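3-hydroxyacyl-CoA dehydrogenase type-2 (Mycobacterium avium, PDB 3PPI) probably catalyses the reversible, NAD-dependent oxidation of 3-hydroxyacyl-CoA thioesters to 3-oxoacyl-CoA, as a member of the short-chain dehydrogenase/reductase family. Local coordinates at residues G56-D61 with E96-L101. Residues are numbered along the deposited sequence; the frame is centred on the assembly and turned at random. Where two conformers were deposited one is given.
Sequences GVVIAD and EAANQL
Val58 on strand 56-61 turns one methyl, CG2, toward the C-terminal end of helix 88-98, where it settles against Ala98. The contact is tight: CG2 of Val58 lies 3.4 Å from Ala98 CA, closer than usual van der Waals contact. It meets Ala98 CB at 3.6 Å. Ala97 CB, about a right angle away as seen from CG2, is at 4.2 Å. The torsion of Val58 sets this up, placing CG1 anti to the backbone N (chi1 169°) and CG2 anti to the carbonyl carbon, so that the second methyl is the one extended to the helix. The small side chains of Ala97 and Ala98 are consistent with the close approach, Val58 CA being 5.7 Å from Ala98 CA. Leu101 reaches back from beyond the helix end, its CD1 lying 4.2 Å from Val58 CG2 and 3.6 Å from Val57 O. Its backbone passes close to Gly56, whose CA is 4.1 Å from Leu101 O. A type I turn from Ala98 to Leu101, closed by the hydrogen bond from Leu101 N to Ala98 O (2.9 Å), brings the leucine round; Ala98 O also accepts a hydrogen bond from Ser32 OG. Val81 and Ile34 on the flanking strands extend the apolar layer. The end of helix 88-98 thus packs on part of one sheet face, as the helix of the beta-alpha-beta crossover from strand 78-82 to strand 103-109 in the Rossmann fold of short-chain dehydrogenases.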
loop_
_atom_site.group_PDB
_atom_site.type_symbol
_atom_site.label_atom_id
_atom_site.label_comp_id
_atom_site.label_asym_id
_atom_site.label_seq_id
_atom_site.Cartn_x
_atom_site.Cartn_y
_atom_site.Cartn_z
ATOM N N GLY A 56 -3.236 12.088 -33.421
ATOM C CA GLY A 56 -2.590 11.194 -34.378
ATOM C C GLY A 56 -2.018 10.069 -33.530
ATOM O O GLY A 56 -1.496 10.333 -32.447
ATOM N N VAL A 57 -2.132 8.822 -33.990
ATOM C CA VAL A 57 -1.725 7.665 -33.196
ATOM C C VAL A 57 -0.850 6.684 -33.966
ATOM O O VAL A 57 -1.142 6.332 -35.118
ATOM C CB VAL A 57 -2.941 6.908 -32.652
ATOM C CG1 VAL A 57 -2.491 5.778 -31.735
ATOM C CG2 VAL A 57 -3.857 7.848 -31.883
ATOM N N VAL A 58 0.238 6.253 -33.329
ATOM C CA VAL A 58 1.069 5.196 -33.862
ATOM C C VAL A 58 0.720 3.905 -33.144
ATOM O O VAL A 58 0.745 3.840 -31.913
ATOM C CB VAL A 58 2.543 5.510 -33.701
ATOM C CG1 VAL A 58 3.402 4.269 -34.009
ATOM C CG2 VAL A 58 2.910 6.674 -34.602
ATOM N N ILE A 59 0.328 2.906 -33.928
ATOM C CA ILE A 59 0.059 1.572 -33.441
ATOM C C ILE A 59 1.405 0.847 -33.446
ATOM O O ILE A 59 1.903 0.487 -34.504
ATOM C CB ILE A 59 -0.950 0.834 -34.359
ATOM C CG1 ILE A 59 -2.313 1.519 -34.320
ATOM C CG2 ILE A 59 -1.078 -0.630 -33.966
ATOM C CD1 ILE A 59 -3.050 1.525 -35.698
ATOM N N ALA A 60 2.002 0.699 -32.271
ATOM C CA ALA A 60 3.314 0.086 -32.103
ATOM C C ALA A 60 3.125 -1.342 -31.636
ATOM O O ALA A 60 2.786 -1.585 -30.473
ATOM C CB ALA A 60 4.151 0.864 -31.087
ATOM N N ASP A 61 3.340 -2.289 -32.536
ATOM C CA ASP A 61 3.065 -3.685 -32.244
ATOM C C ASP A 61 3.872 -4.583 -33.192
ATOM O O ASP A 61 4.356 -4.115 -34.220
ATOM C CB ASP A 61 1.565 -3.943 -32.414
ATOM C CG ASP A 61 1.062 -5.051 -31.538
ATOM O OD1 ASP A 61 1.681 -6.140 -31.579
ATOM O OD2 ASP A 61 0.056 -4.838 -30.803
ATOM N N GLU A 96 9.701 8.552 -34.665
ATOM C CA GLU A 96 9.796 9.365 -35.877
ATOM C C GLU A 96 8.463 9.362 -36.629
ATOM O O GLU A 96 8.036 10.391 -37.135
ATOM C CB GLU A 96 10.933 8.878 -36.787
ATOM C CG GLU A 96 12.342 9.047 -36.195
ATOM C CD GLU A 96 12.772 10.508 -36.054
ATOM O OE1 GLU A 96 12.847 11.211 -37.083
ATOM O OE2 GLU A 96 13.057 10.949 -34.918
ATOM N N ALA A 97 7.801 8.208 -36.690
ATOM C CA ALA A 97 6.484 8.112 -37.326
ATOM C C ALA A 97 5.433 8.981 -36.599
ATOM O O ALA A 97 4.710 9.747 -37.232
ATOM C CB ALA A 97 6.031 6.669 -37.396
ATOM N N ALA A 98 5.373 8.882 -35.273
ATOM C CA ALA A 98 4.467 9.715 -34.475
ATOM C C ALA A 98 4.667 11.209 -34.712
ATOM O O ALA A 98 3.696 11.970 -34.762
ATOM C CB ALA A 98 4.629 9.403 -32.978
ATOM N N ASN A 99 5.923 11.626 -34.859
ATOM C CA ASN A 99 6.245 13.039 -35.060
ATOM C C ASN A 99 5.946 13.553 -36.487
ATOM O O ASN A 99 6.090 14.744 -36.755
ATOM C CB ASN A 99 7.694 13.343 -34.630
ATOM C CG ASN A 99 7.816 13.596 -33.131
ATOM O OD1 ASN A 99 7.074 14.402 -32.567
ATOM N ND2 ASN A 99 8.759 12.916 -32.481
ATOM N N GLN A 100 5.532 12.654 -37.380
ATOM C CA GLN A 100 4.959 13.036 -38.677
ATOM C C GLN A 100 3.445 13.216 -38.572
ATOM O O GLN A 100 2.825 13.763 -39.468
ATOM C CB GLN A 100 5.237 11.970 -39.739
ATOM C CG GLN A 100 6.708 11.589 -39.891
ATOM C CD GLN A 100 7.486 12.581 -40.699
ATOM O OE1 GLN A 100 7.105 13.755 -40.816
ATOM N NE2 GLN A 100 8.586 12.117 -41.291
ATOM N N LEU A 101 2.854 12.736 -37.482
ATOM C CA LEU A 101 1.409 12.813 -37.294
ATOM C C LEU A 101 1.001 13.969 -36.383
ATOM O O LEU A 101 -0.169 14.099 -36.063
ATOM C CB LEU A 101 0.877 11.495 -36.710
ATOM C CG LEU A 101 0.859 10.280 -37.641
ATOM C CD1 LEU A 101 0.332 9.051 -36.898
ATOM C CD2 LEU A 101 0.020 10.555 -38.884
#